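Local coordinates for periplasmic binding protein/LacI transcriptional regulator (PDB 4KQC), which probably binds a carbohydrate as the solute-binding component of a bacterial ABC transporter, at residues E159-R164 and G208-N213; G237-Q240 and D244-V247; K305-I308 and E312-K315. All blocks are in the same frame, centred on the assembly; numbering follows the deposited sequence. Where two conformers were deposited one is given.

Contact 1. Residues E159-R164 and G208-N213; sequences EGFVKR and GIYLSN
The rings of Phe161 and Tyr210 lie nearly parallel, their planes only 15° apart, but they are slid so far past each other that little of either face is covered by the other ring. Over one face of Phe161 sit the near rim and the CB of Tyr210, with CB 4.2 Å from the Phe161 ring centroid and close to the ring normal, a CH-pi contact. One face of Tyr210 takes the CG and CD2 side of the phenylalanine ring, and toward the rim of the opposite face lies the backbone N of Ser212. The ring centroids are 4.6 Å apart, and the closest atoms are Phe161 CG and Tyr210 CD2 at 3.5 Å. Beside them, Phe161 CB rests at 3.5 Å from Tyr210 CE2, so the tyrosine rim reaches back to the root of the phenylalanine side chain. Both residues point CB toward the other segment. In Tyr210, CG anti to the backbone N (chi1 164°) carries the ring out past that of Phe161, and the two side chains run by each other in opposite directions. Their CA atoms are 8.4 Å apart. The tyrosine hydroxyl is not left without a partner in this buried place: it hydrogen-bonds to the backbone O of Arg157, one turn earlier on the same helix as Phe161, which ties the far end of the ring to that helix. Helix 113-133 packs alongside, with Ala121 on Phe161 and Ala117 and Val120 on Tyr210. Across these segments the aromatic pair, with the hydroxyl bond to Arg157, packs helix 152-171 on strand 208-211, the helix-on-sheet packing of an alpha/beta domain with a parallel core, as expected for a lobe of a periplasmic binding protein.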
ATOM      1  N   GLU A 159       7.525  -8.993  -0.849  1.00 13.13           N
ATOM      2  CA  GLU A 159       7.656 -10.287  -1.575  0.70 14.95           C
ATOM      3  C   GLU A 159       7.374 -10.065  -3.049  1.00 13.34           C
ATOM      4  O   GLU A 159       8.042 -10.642  -3.899  1.00 13.57           O
ATOM      5  CB  GLU A 159       6.716 -11.383  -1.042  0.70 18.36           C
ATOM      6  CG  GLU A 159       7.239 -12.219   0.150  0.70 22.81           C
ATOM      7  CD  GLU A 159       6.363 -13.439   0.561  0.70 25.55           C
ATOM      8  OE1 GLU A 159       5.223 -13.661   0.053  0.70 28.14           O
ATOM      9  OE2 GLU A 159       6.816 -14.171   1.455  0.70 29.68           O
ATOM     10  N   GLY A 160       6.343  -9.272  -3.355  1.00 13.39           N
ATOM     11  CA  GLY A 160       5.974  -9.026  -4.776  1.00 11.95           C
ATOM     12  C   GLY A 160       7.138  -8.458  -5.588  1.00 13.34           C
ATOM     13  O   GLY A 160       7.365  -8.836  -6.761  1.00 11.91           O
ATOM     14  N   PHE A 161       7.827  -7.482  -5.007  1.00 11.68           N
ATOM     15  CA  PHE A 161       8.998  -6.858  -5.575  1.00 11.12           C
ATOM     16  C   PHE A 161      10.146  -7.888  -5.662  1.00 11.32           C
ATOM     17  O   PHE A 161      10.792  -8.063  -6.670  1.00 11.53           O
ATOM     18  CB  PHE A 161       9.395  -5.619  -4.723  1.00 10.80           C
ATOM     19  CG  PHE A 161      10.629  -4.916  -5.257  1.00 10.56           C
ATOM     20  CD1 PHE A 161      11.880  -5.354  -4.899  1.00 10.47           C
ATOM     21  CD2 PHE A 161      10.528  -3.842  -6.137  1.00 10.10           C
ATOM     22  CE1 PHE A 161      13.016  -4.790  -5.422  1.00 10.77           C
ATOM     23  CE2 PHE A 161      11.667  -3.223  -6.604  1.00 10.19           C
ATOM     24  CZ  PHE A 161      12.886  -3.706  -6.297  1.00 10.52           C
ATOM     25  N   VAL A 162      10.461  -8.535  -4.532  1.00 11.54           N
ATOM     26  CA  VAL A 162      11.582  -9.455  -4.498  1.00 12.04           C
ATOM     27  C   VAL A 162      11.429 -10.552  -5.565  1.00 12.51           C
ATOM     28  O   VAL A 162      12.381 -10.870  -6.279  1.00 13.68           O
ATOM     29  CB  VAL A 162      11.746 -10.035  -3.058  1.00 12.57           C
ATOM     30  CG1 VAL A 162      12.753 -11.158  -3.024  1.00 14.39           C
ATOM     31  CG2 VAL A 162      12.212  -8.925  -2.169  1.00 12.88           C
ATOM     32  N   LYS A 163      10.234 -11.171  -5.614  1.00 13.67           N
ATOM     33  CA  LYS A 163       9.950 -12.293  -6.534  0.60 14.99           C
ATOM     34  C   LYS A 163      10.152 -11.818  -7.962  1.00 13.48           C
ATOM     35  O   LYS A 163      10.874 -12.444  -8.740  1.00 12.67           O
ATOM     36  CB  LYS A 163       8.518 -12.860  -6.346  0.60 16.95           C
ATOM     37  CG  LYS A 163       8.160 -14.103  -7.178  0.60 20.62           C
ATOM     38  CD  LYS A 163       8.439 -15.423  -6.440  0.60 23.77           C
ATOM     39  CE  LYS A 163       8.208 -16.679  -7.305  0.60 24.53           C
ATOM     40  NZ  LYS A 163       6.769 -16.985  -7.581  0.60 25.70           N
ATOM     41  N   ARG A 164       9.550 -10.690  -8.315  1.00 12.39           N
ATOM     42  CA  ARG A 164       9.640 -10.248  -9.707  0.60 12.37           C
ATOM     43  C   ARG A 164      11.066  -9.798 -10.054  1.00 11.96           C
ATOM     44  O   ARG A 164      11.584 -10.107 -11.139  1.00 12.17           O
ATOM     45  CB  ARG A 164       8.646  -9.139 -10.000  0.60 12.87           C
ATOM     46  CG  ARG A 164       8.667  -8.619 -11.429  0.60 13.78           C
ATOM     47  CD  ARG A 164       8.278  -9.700 -12.409  0.60 15.18           C
ATOM     48  NE  ARG A 164       8.090  -9.158 -13.750  0.60 16.75           N
ATOM     49  CZ  ARG A 164       8.024  -9.861 -14.882  0.60 20.23           C
ATOM     50  NH1 ARG A 164       8.052 -11.199 -14.882  0.60 22.83           N
ATOM     51  NH2 ARG A 164       7.904  -9.216 -16.033  0.60 20.91           N
ATOM     52  N   GLY A 208      19.723   1.211  -5.617  1.00 11.95           N
ATOM     53  CA  GLY A 208      18.277   1.567  -5.658  1.00 11.26           C
ATOM     54  C   GLY A 208      17.667   1.307  -4.313  1.00 11.87           C
ATOM     55  O   GLY A 208      18.190   0.538  -3.531  1.00 11.79           O
ATOM     56  N   ILE A 209      16.526   1.941  -4.101  1.00 11.89           N
ATOM     57  CA  ILE A 209      15.767   1.792  -2.890  1.00 11.03           C
ATOM     58  C   ILE A 209      14.308   1.745  -3.233  1.00 10.50           C
ATOM     59  O   ILE A 209      13.792   2.651  -3.931  1.00 10.61           O
ATOM     60  CB  ILE A 209      16.016   2.978  -1.976  1.00 12.96           C
ATOM     61  CG1 ILE A 209      17.529   3.113  -1.621  1.00 13.29           C
ATOM     62  CG2 ILE A 209      15.128   2.826  -0.757  1.00 13.45           C
ATOM     63  CD1 ILE A 209      17.873   4.391  -0.831  1.00 15.58           C
ATOM     64  N   TYR A 210      13.643   0.681  -2.807  1.00  9.42           N
ATOM     65  CA  TYR A 210      12.168   0.533  -2.987  1.00  9.59           C
ATOM     66  C   TYR A 210      11.495   0.851  -1.621  1.00  9.93           C
ATOM     67  O   TYR A 210      11.801   0.248  -0.578  1.00 10.30           O
ATOM     68  CB  TYR A 210      11.818  -0.885  -3.419  1.00 10.52           C
ATOM     69  CG  TYR A 210      10.363  -1.263  -3.259  1.00 10.25           C
ATOM     70  CD1 TYR A 210       9.329  -0.444  -3.645  1.00 11.04           C
ATOM     71  CD2 TYR A 210      10.012  -2.491  -2.750  1.00 11.44           C
ATOM     72  CE1 TYR A 210       7.992  -0.854  -3.576  1.00 10.99           C
ATOM     73  CE2 TYR A 210       8.706  -2.857  -2.611  1.00 11.92           C
ATOM     74  CZ  TYR A 210       7.702  -2.075  -3.025  1.00 11.26           C
ATOM     75  OH  TYR A 210       6.428  -2.523  -2.862  1.00 13.02           O
ATOM     76  N   LEU A 211      10.616   1.853  -1.646  1.00 10.27           N
ATOM     77  CA  LEU A 211       9.836   2.337  -0.523  1.00 10.27           C
ATOM     78  C   LEU A 211       8.427   1.751  -0.550  1.00 11.23           C
ATOM     79  O   LEU A 211       7.671   2.079  -1.444  1.00 12.19           O
ATOM     80  CB  LEU A 211       9.811   3.875  -0.636  1.00 10.82           C
ATOM     81  CG  LEU A 211      11.145   4.621  -0.746  1.00 11.90           C
ATOM     82  CD1 LEU A 211      10.909   6.054  -1.190  1.00 13.90           C
ATOM     83  CD2 LEU A 211      11.878   4.506   0.570  1.00 13.26           C
ATOM     84  N   SER A 212       8.126   0.780   0.315  1.00 10.30           N
ATOM     85  CA  SER A 212       6.871   0.018   0.259  1.00 10.50           C
ATOM     86  C   SER A 212       5.611   0.762   0.663  1.00  9.89           C
ATOM     87  O   SER A 212       4.530   0.225   0.441  1.00 10.71           O
ATOM     88  CB  SER A 212       6.986  -1.334   0.976  1.00 11.38           C
ATOM     89  OG  SER A 212       7.109  -1.169   2.366  1.00 11.93           O
ATOM     90  N   ASN A 213       5.721   1.951   1.261  1.00 10.07           N
ATOM     91  CA  ASN A 213       4.541   2.719   1.578  1.00 10.22           C
ATOM     92  C   ASN A 213       4.884   4.183   1.784  1.00 10.69           C
ATOM     93  O   ASN A 213       6.040   4.579   1.684  1.00  9.59           O
ATOM     94  CB  ASN A 213       3.672   2.120   2.710  1.00 10.73           C
ATOM     95  CG  ASN A 213       4.209   2.389   4.067  1.00 11.23           C
ATOM     96  OD1 ASN A 213       5.316   2.831   4.205  1.00 11.18           O
ATOM     97  ND2 ASN A 213       3.433   2.045   5.101  1.00 12.95           N
TER

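Contact 2. Residues G237-Q240 and D244-V247; sequences GDAQ and DLVV
Asp244 reaches back to Gly237 with its carboxylate, and the two segments form the sides of a tight loop leading into strand 246-250 of the central sheet of an alpha/beta lobe. The CB of Asp244 heads away from Gly237-Gln240, but CG lies beside the backbone N (chi1 -60°), which returns OD1 to the amide of Gly237. Gly237 itself has a positive phi, a backbone shape that glycine adopts readily. The main-chain O of Asp244 touches Ala239 CB at 3.7 Å and also accepts a hydrogen bond from Arg131 of helix 113-133. Leu245 comes next, closing the loop on its apolar side: CD2 meets Ala239 CB at 4.2 Å, and CG lies about as far from the Asp238 carbonyl carbon. Asp238 turns its carboxylate elsewhere, to Tyr224 OH and to the backbone N atoms of Gly203 and Lys204. At Val246 and Val247 the chain enters the strand, where the backbone of Val246 pairs with Leu207. The polar link across the loop is the bond from Gly237 N to Asp244 OD1, 3.1 Å long with an N-H...O angle of 152°, which meets the oxygen on its anti side, 27° out of the carboxylate plane.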
ATOM      1  N   GLY A 237      25.059  11.223  -7.391  1.00 15.46           N
ATOM      2  CA  GLY A 237      26.381  10.724  -7.115  1.00 17.22           C
ATOM      3  C   GLY A 237      26.486   9.842  -5.886  1.00 16.82           C
ATOM      4  O   GLY A 237      27.596   9.461  -5.518  1.00 18.63           O
ATOM      5  N   ASP A 238      25.356   9.490  -5.261  1.00 15.36           N
ATOM      6  CA  ASP A 238      25.405   8.753  -3.991  1.00 14.41           C
ATOM      7  C   ASP A 238      25.095   7.291  -4.098  1.00 14.05           C
ATOM      8  O   ASP A 238      25.043   6.609  -3.086  1.00 13.90           O
ATOM      9  CB  ASP A 238      24.535   9.365  -2.892  1.00 16.46           C
ATOM     10  CG  ASP A 238      25.025   8.999  -1.477  1.00 18.05           C
ATOM     11  OD1 ASP A 238      26.262   8.876  -1.259  1.00 18.42           O
ATOM     12  OD2 ASP A 238      24.206   8.901  -0.545  1.00 17.91           O
ATOM     13  N   ALA A 239      24.963   6.792  -5.310  1.00 12.52           N
ATOM     14  CA  ALA A 239      24.780   5.357  -5.524  1.00 12.89           C
ATOM     15  C   ALA A 239      26.086   4.620  -5.429  1.00 12.81           C
ATOM     16  O   ALA A 239      27.160   5.198  -5.527  1.00 13.11           O
ATOM     17  CB  ALA A 239      24.095   5.082  -6.837  1.00 12.50           C
ATOM     18  N   GLN A 240      25.980   3.317  -5.226  1.00 12.11           N
ATOM     19  CA  GLN A 240      27.071   2.423  -5.042  1.00 13.12           C
ATOM     20  C   GLN A 240      28.159   2.491  -6.142  1.00 14.34           C
ATOM     21  O   GLN A 240      29.354   2.337  -5.851  1.00 16.21           O
ATOM     22  CB  GLN A 240      26.435   1.029  -4.917  1.00 13.53           C
ATOM     23  CG  GLN A 240      27.286  -0.020  -4.355  1.00 14.67           C
ATOM     24  CD  GLN A 240      26.622  -1.364  -4.387  1.00 14.86           C
ATOM     25  OE1 GLN A 240      25.451  -1.483  -4.732  1.00 16.03           O
ATOM     26  NE2 GLN A 240      27.397  -2.397  -4.140  1.00 15.51           N
ATOM     27  N   ASP A 244      23.532   8.026  -9.706  1.00 15.11           N
ATOM     28  CA  ASP A 244      22.422   8.529  -8.891  1.00 15.02           C
ATOM     29  C   ASP A 244      21.585   7.377  -8.343  1.00 13.09           C
ATOM     30  O   ASP A 244      21.389   6.389  -8.996  1.00 13.42           O
ATOM     31  CB  ASP A 244      21.507   9.386  -9.698  1.00 17.72           C
ATOM     32  CG  ASP A 244      22.201  10.593 -10.292  1.00 20.44           C
ATOM     33  OD1 ASP A 244      23.337  10.883  -9.908  1.00 22.52           O
ATOM     34  OD2 ASP A 244      21.550  11.243 -11.106  1.00 24.80           O
ATOM     35  N   LEU A 245      21.105   7.545  -7.115  1.00 12.14           N
ATOM     36  CA  LEU A 245      20.205   6.566  -6.543  1.00 11.44           C
ATOM     37  C   LEU A 245      18.894   6.519  -7.299  1.00 11.16           C
ATOM     38  O   LEU A 245      18.383   7.578  -7.666  1.00 12.58           O
ATOM     39  CB  LEU A 245      19.910   6.891  -5.072  1.00 11.98           C
ATOM     40  CG  LEU A 245      21.015   6.657  -4.121  1.00 13.95           C
ATOM     41  CD1 LEU A 245      20.732   7.267  -2.777  1.00 14.60           C
ATOM     42  CD2 LEU A 245      21.189   5.161  -3.871  1.00 14.51           C
ATOM     43  N   VAL A 246      18.418   5.313  -7.547  1.00 10.55           N
ATOM     44  CA  VAL A 246      17.102   5.059  -8.145  1.00 10.44           C
ATOM     45  C   VAL A 246      16.146   4.652  -7.049  1.00 10.50           C
ATOM     46  O   VAL A 246      16.265   3.581  -6.500  1.00 10.41           O
ATOM     47  CB  VAL A 246      17.133   3.970  -9.237  1.00 11.30           C
ATOM     48  CG1 VAL A 246      15.744   3.779  -9.835  1.00 12.01           C
ATOM     49  CG2 VAL A 246      18.156   4.367 -10.313  1.00 12.63           C
ATOM     50  N   VAL A 247      15.236   5.552  -6.749  1.00 10.43           N
ATOM     51  CA  VAL A 247      14.320   5.375  -5.632  1.00  9.73           C
ATOM     52  C   VAL A 247      12.884   5.354  -6.162  1.00  9.69           C
ATOM     53  O   VAL A 247      12.509   6.220  -6.952  1.00 10.35           O
ATOM     54  CB  VAL A 247      14.523   6.489  -4.593  1.00 10.25           C
ATOM     55  CG1 VAL A 247      13.579   6.304  -3.405  1.00 10.59           C
ATOM     56  CG2 VAL A 247      15.989   6.582  -4.145  1.00 11.35           C
TER

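Contact 3. Residues K305-I308 and E312-K315; sequences KTNI and EIAK
Asn307 and Ile313 carry this contact, their side chains crossing at about a right angle. The amide nitrogen ND2 of Asn307 lies 3.7 Å from Ile313 CD1, and CG1 of the isoleucine is equally near, so the amide end rests against that branch in van der Waals contact. With CG of Asn307 between its backbone N and carbonyl carbon (chi1 67°), the amide is brought round to Ile313 and is anchored at both ends: OD1 accepts from the backbone N of Asp304 and ND2 donates to the backbone O of Trp302. The isoleucine points its CB toward the loop and spreads its two branches about the Asn307 carbonyl oxygen, which approaches CB to 3.4 Å and CG2 to 3.5 Å. Beside this pair, the methyl of Ala314 touches the backbone O of Ile308 at 3.8 Å. The CB of Ile308 points away from Glu312-Lys315, and its side chain packs on Leu257 and Arg261 of helix 254-261. Ile313 also lies on Lys301 and Tyr303, so the loop after strand 301-303 folds the short helix 311-314 back against that edge strand, with helix 254-261 on the side that Ile308 faces.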
ATOM      1  N   LYS A 305       6.843  11.582 -13.302  1.00 18.15           N
ATOM      2  CA  LYS A 305       6.771  12.995 -13.702  1.00 22.71           C
ATOM      3  C   LYS A 305       5.999  13.162 -14.971  1.00 20.96           C
ATOM      4  O   LYS A 305       5.328  14.180 -15.152  1.00 21.72           O
ATOM      5  CB  LYS A 305       8.155  13.565 -13.920  1.00 25.36           C
ATOM      6  CG  LYS A 305       8.739  14.155 -12.681  1.00 29.61           C
ATOM      7  CD  LYS A 305       9.943  15.060 -13.008  1.00 33.65           C
ATOM      8  CE  LYS A 305       9.589  16.549 -12.997  1.00 37.71           C
ATOM      9  NZ  LYS A 305       8.933  17.093 -14.213  1.00 44.65           N
ATOM     10  N   THR A 306       6.055  12.160 -15.827  1.00 20.32           N
ATOM     11  CA  THR A 306       5.404  12.246 -17.118  0.60 21.38           C
ATOM     12  C   THR A 306       3.886  12.218 -17.053  1.00 21.09           C
ATOM     13  O   THR A 306       3.215  12.849 -17.901  1.00 26.08           O
ATOM     14  CB  THR A 306       5.886  11.122 -18.044  0.60 22.12           C
ATOM     15  OG1 THR A 306       7.315  11.161 -18.099  0.60 23.39           O
ATOM     16  CG2 THR A 306       5.299  11.289 -19.460  0.60 23.52           C
ATOM     17  N   ASN A 307       3.309  11.488 -16.099  1.00 17.43           N
ATOM     18  CA  ASN A 307       1.847  11.357 -16.092  1.00 16.57           C
ATOM     19  C   ASN A 307       1.170  11.816 -14.818  1.00 15.09           C
ATOM     20  O   ASN A 307      -0.048  11.671 -14.667  1.00 14.88           O
ATOM     21  CB  ASN A 307       1.399   9.923 -16.410  1.00 16.13           C
ATOM     22  CG  ASN A 307       1.768   8.927 -15.324  1.00 15.83           C
ATOM     23  OD1 ASN A 307       2.489   9.278 -14.393  1.00 15.29           O
ATOM     24  ND2 ASN A 307       1.237   7.705 -15.417  1.00 15.88           N
ATOM     25  N   ILE A 308       1.958  12.367 -13.898  1.00 15.74           N
ATOM     26  CA  ILE A 308       1.385  12.782 -12.607  1.00 15.70           C
ATOM     27  C   ILE A 308       0.213  13.803 -12.712  1.00 17.40           C
ATOM     28  O   ILE A 308      -0.689  13.823 -11.837  1.00 18.32           O
ATOM     29  CB  ILE A 308       2.499  13.338 -11.683  1.00 16.35           C
ATOM     30  CG1 ILE A 308       2.048  13.453 -10.218  1.00 17.68           C
ATOM     31  CG2 ILE A 308       3.000  14.696 -12.187  1.00 17.17           C
ATOM     32  CD1 ILE A 308       3.197  13.628  -9.240  1.00 17.76           C
ATOM     33  N   GLU A 312      -6.619  11.344 -15.301  1.00 18.95           N
ATOM     34  CA  GLU A 312      -7.025  10.004 -14.851  1.00 22.65           C
ATOM     35  C   GLU A 312      -6.068   9.415 -13.813  1.00 20.10           C
ATOM     36  O   GLU A 312      -6.389   8.407 -13.170  1.00 20.48           O
ATOM     37  CB  GLU A 312      -7.112   9.039 -16.022  1.00 26.54           C
ATOM     38  CG  GLU A 312      -8.221   9.357 -17.014  1.00 31.50           C
ATOM     39  CD  GLU A 312      -9.654   9.165 -16.494  1.00 37.47           C
ATOM     40  OE1 GLU A 312      -9.885   8.538 -15.430  1.00 37.37           O
ATOM     41  OE2 GLU A 312     -10.573   9.661 -17.186  1.00 42.34           O
ATOM     42  N   ILE A 313      -4.872   9.992 -13.713  1.00 17.67           N
ATOM     43  CA  ILE A 313      -3.888   9.580 -12.720  1.00 15.71           C
ATOM     44  C   ILE A 313      -4.070  10.456 -11.492  1.00 15.31           C
ATOM     45  O   ILE A 313      -4.175   9.926 -10.402  1.00 14.97           O
ATOM     46  CB  ILE A 313      -2.433   9.716 -13.261  1.00 17.41           C
ATOM     47  CG1 ILE A 313      -2.192   8.767 -14.438  1.00 19.34           C
ATOM     48  CG2 ILE A 313      -1.390   9.558 -12.151  1.00 17.38           C
ATOM     49  CD1 ILE A 313      -2.144   7.296 -14.088  1.00 21.57           C
ATOM     50  N   ALA A 314      -4.137  11.769 -11.693  1.00 15.62           N
ATOM     51  CA  ALA A 314      -4.296  12.699 -10.613  1.00 15.83           C
ATOM     52  C   ALA A 314      -5.424  12.391  -9.673  1.00 16.50           C
ATOM     53  O   ALA A 314      -5.258  12.556  -8.448  1.00 16.06           O
ATOM     54  CB  ALA A 314      -4.428  14.107 -11.194  1.00 16.47           C
ATOM     55  N   LYS A 315      -6.551  11.910 -10.214  1.00 15.85           N
ATOM     56  CA  LYS A 315      -7.684  11.584  -9.418  1.00 17.18           C
ATOM     57  C   LYS A 315      -7.451  10.408  -8.435  1.00 15.83           C
ATOM     58  O   LYS A 315      -8.173  10.301  -7.414  1.00 16.96           O
ATOM     59  CB  LYS A 315      -8.865  11.315 -10.326  1.00 18.22           C
ATOM     60  CG  LYS A 315      -8.769   9.969 -10.969  1.00 21.14           C
ATOM     61  CD  LYS A 315      -9.993   9.710 -11.812  1.00 23.94           C
ATOM     62  CE  LYS A 315      -9.891   8.316 -12.340  1.00 26.35           C
ATOM     63  NZ  LYS A 315     -11.132   8.006 -13.082  1.00 29.55           N
TER

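Overall arrangement
From the N terminus the chain first lays down most of the all-parallel sheet. It later leaves 159-164 on helix 152-171 and, 44 residues on, comes back at 208-213, where contact 1 closes the longest of the three loops. Contact 2 follows, a short loop bridging its own ends just ahead of strand 246-250; contact 3 is equally local, turning the chain after strand 301-303 into helix 311-314. All three come in series, none nested or crossing. Contacts 1 and 2 meet directly because their strands are neighbours in one mixed sheet: Ile209 N probably bonds to Val246 O, and Leu211 packs on Val247. Contact 3, just after and against edge strand 301-303, stays about 10 Å from contact 2 between nearest atoms.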